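Local structure of CalS10 (Micromonospora echinospora, 6UK5) at residues Ala225-Ala230 and Gly245-Thr250. The protein binds S-adenosylmethionine and probably transfers its methyl group to an amino pentose during the biosynthesis of calicheamicin. Numbering follows the deposited sequence.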
ATOM      1  N   ALA A 225      37.143  -6.408  18.646  1.00 53.18           N
ATOM      2  CA  ALA A 225      37.895  -5.517  19.523  1.00 52.49           C
ATOM      3  C   ALA A 225      37.010  -4.944  20.624  1.00 53.04           C
ATOM      4  O   ALA A 225      37.466  -4.748  21.757  1.00 51.54           O
ATOM      5  CB  ALA A 225      38.532  -4.391  18.708  1.00 52.42           C
ATOM      6  N   ALA A 226      35.744  -4.657  20.310  1.00 56.54           N
ATOM      7  CA  ALA A 226      34.852  -4.095  21.318  1.00 56.78           C
ATOM      8  C   ALA A 226      34.521  -5.116  22.401  1.00 53.22           C
ATOM      9  O   ALA A 226      34.472  -4.774  23.588  1.00 50.49           O
ATOM     10  CB  ALA A 226      33.574  -3.583  20.655  1.00 56.70           C
ATOM     11  N   PHE A 227      34.290  -6.374  22.014  1.00 50.94           N
ATOM     12  CA  PHE A 227      34.067  -7.420  23.006  1.00 50.64           C
ATOM     13  C   PHE A 227      35.286  -7.585  23.903  1.00 50.26           C
ATOM     14  O   PHE A 227      35.175  -7.561  25.134  1.00 51.27           O
ATOM     15  CB  PHE A 227      33.735  -8.745  22.321  1.00 52.22           C
ATOM     16  CG  PHE A 227      32.395  -8.767  21.648  1.00 50.85           C
ATOM     17  CD1 PHE A 227      31.251  -8.398  22.336  1.00 48.56           C
ATOM     18  CD2 PHE A 227      32.278  -9.180  20.332  1.00 49.10           C
ATOM     19  CE1 PHE A 227      30.016  -8.429  21.720  1.00 46.26           C
ATOM     20  CE2 PHE A 227      31.044  -9.213  19.709  1.00 49.40           C
ATOM     21  CZ  PHE A 227      29.912  -8.838  20.404  1.00 47.47           C
ATOM     22  N   ALA A 228      36.464  -7.760  23.298  1.00 51.22           N
ATOM     23  CA  ALA A 228      37.682  -7.930  24.083  1.00 50.19           C
ATOM     24  C   ALA A 228      37.910  -6.731  24.995  1.00 52.52           C
ATOM     25  O   ALA A 228      38.282  -6.889  26.164  1.00 58.84           O
ATOM     26  CB  ALA A 228      38.876  -8.140  23.152  1.00 51.98           C
ATOM     27  N   ALA A 229      37.693  -5.520  24.474  1.00 50.39           N
ATOM     28  CA  ALA A 229      37.803  -4.328  25.305  1.00 51.44           C
ATOM     29  C   ALA A 229      36.870  -4.401  26.507  1.00 52.23           C
ATOM     30  O   ALA A 229      37.142  -3.780  27.542  1.00 49.89           O
ATOM     31  CB  ALA A 229      37.495  -3.080  24.473  1.00 54.79           C
ATOM     32  N   ALA A 230      35.770  -5.146  26.390  1.00 51.02           N
ATOM     33  CA  ALA A 230      34.773  -5.268  27.444  1.00 50.97           C
ATOM     34  C   ALA A 230      34.889  -6.576  28.226  1.00 56.18           C
ATOM     35  O   ALA A 230      33.943  -6.958  28.926  1.00 57.24           O
ATOM     36  CB  ALA A 230      33.369  -5.133  26.851  1.00 54.36           C
ATOM     37  N   GLY A 245      23.601 -13.658  10.552  1.00 62.25           N
ATOM     38  CA  GLY A 245      24.415 -14.300  11.558  1.00 59.68           C
ATOM     39  C   GLY A 245      24.143 -13.721  12.938  1.00 56.12           C
ATOM     40  O   GLY A 245      23.183 -12.987  13.168  1.00 55.64           O
ATOM     41  N   LEU A 246      25.028 -14.070  13.869  1.00 55.69           N
ATOM     42  CA  LEU A 246      24.813 -13.750  15.273  1.00 54.92           C
ATOM     43  C   LEU A 246      26.133 -13.863  16.020  1.00 52.53           C
ATOM     44  O   LEU A 246      26.799 -14.898  15.942  1.00 55.87           O
ATOM     45  CB  LEU A 246      23.773 -14.700  15.879  1.00 58.45           C
ATOM     46  CG  LEU A 246      22.927 -14.223  17.059  1.00 57.52           C
ATOM     47  CD1 LEU A 246      21.852 -13.251  16.607  1.00 59.16           C
ATOM     48  CD2 LEU A 246      22.311 -15.433  17.745  1.00 54.25           C
ATOM     49  N   PHE A 247      26.506 -12.810  16.742  1.00 51.76           N
ATOM     50  CA  PHE A 247      27.633 -12.872  17.663  1.00 53.76           C
ATOM     51  C   PHE A 247      27.149 -13.401  19.008  1.00 56.59           C
ATOM     52  O   PHE A 247      26.109 -12.968  19.513  1.00 54.45           O
ATOM     53  CB  PHE A 247      28.282 -11.498  17.840  1.00 51.61           C
ATOM     54  CG  PHE A 247      29.164 -11.090  16.694  1.00 52.05           C
ATOM     55  CD1 PHE A 247      30.404 -11.686  16.511  1.00 52.52           C
ATOM     56  CD2 PHE A 247      28.753 -10.121  15.797  1.00 47.72           C
ATOM     57  CE1 PHE A 247      31.220 -11.315  15.456  1.00 52.00           C
ATOM     58  CE2 PHE A 247      29.564  -9.747  14.739  1.00 48.27           C
ATOM     59  CZ  PHE A 247      30.798 -10.345  14.568  1.00 51.14           C
ATOM     60  N   VAL A 248      27.900 -14.339  19.574  1.00 63.06           N
ATOM     61  CA  VAL A 248      27.635 -14.891  20.898  1.00 61.13           C
ATOM     62  C   VAL A 248      28.940 -14.832  21.677  1.00 61.02           C
ATOM     63  O   VAL A 248      29.902 -15.534  21.339  1.00 64.25           O
ATOM     64  CB  VAL A 248      27.098 -16.327  20.839  1.00 66.43           C
ATOM     65  CG1 VAL A 248      26.871 -16.862  22.244  1.00 61.39           C
ATOM     66  CG2 VAL A 248      25.802 -16.377  20.041  1.00 60.99           C
ATOM     67  N   ALA A 249      28.980 -13.998  22.710  1.00 60.57           N
ATOM     68  CA  ALA A 249      30.169 -13.795  23.520  1.00 65.17           C
ATOM     69  C   ALA A 249      29.852 -14.115  24.975  1.00 66.56           C
ATOM     70  O   ALA A 249      28.689 -14.121  25.391  1.00 61.92           O
ATOM     71  CB  ALA A 249      30.685 -12.356  23.397  1.00 60.52           C
ATOM     72  N   THR A 250      30.901 -14.389  25.748  1.00 68.96           N
ATOM     73  CA  THR A 250      30.762 -14.721  27.159  1.00 69.82           C
ATOM     74  C   THR A 250      31.699 -13.866  27.998  1.00 68.81           C
ATOM     75  O   THR A 250      32.820 -13.554  27.587  1.00 66.62           O
ATOM     76  CB  THR A 250      31.021 -16.217  27.417  1.00 70.47           C
ATOM     77  OG1 THR A 250      32.299 -16.594  26.888  1.00 71.56           O
ATOM     78  CG2 THR A 250      29.919 -17.068  26.783  1.00 64.15           C
TER
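F227, in the last turn of helix 220-229, faces F247 and A249 on strand 246-251, and the two backbones come closest where the CA atoms of F227 and A249 lie 7.5 Å apart. No hydrogen bond links the segments; the helix is held by its own i to i+4 bonds, A229 N donating to A225 O at 2.8 Å, while the strand bonds to its sheet neighbours 149-153 and 232-237. Because the strand is extended, F247 and A249, two residues apart, present their side chains on the same face of the sheet, whereas V248 points to the other. With CG anti to the carbonyl carbon (chi1 -69°), F227 carries its ring out to both; this long, flat side chain spans from helix to sheet, packing also on V138, L151 and C232. A249 CB sits over one ring face in a CH-pi contact, 4.3 Å from the centroid and 16° off the normal; a methyl group is small enough to let the ring lie close above the strand. At the ring's edge, F227 CE2 meets F247 CG at 4.0 Å, the planes oblique at 57°. F247 suits an aromatic cluster, since the rings of Y223 and Y236 also meet its own. Replacing F227 with an alanine would probably leave a gap between helix and sheet, with the A249 methyl and the F247 ring losing their aromatic neighbour. Entirely buried and apolar, the contact joins this helix to the 3-2-1-4-5-7-6 sheet of class I methyltransferases, at its antiparallel strand, through hydrophobic and dispersion forces, which depend on shape more than on bond direction.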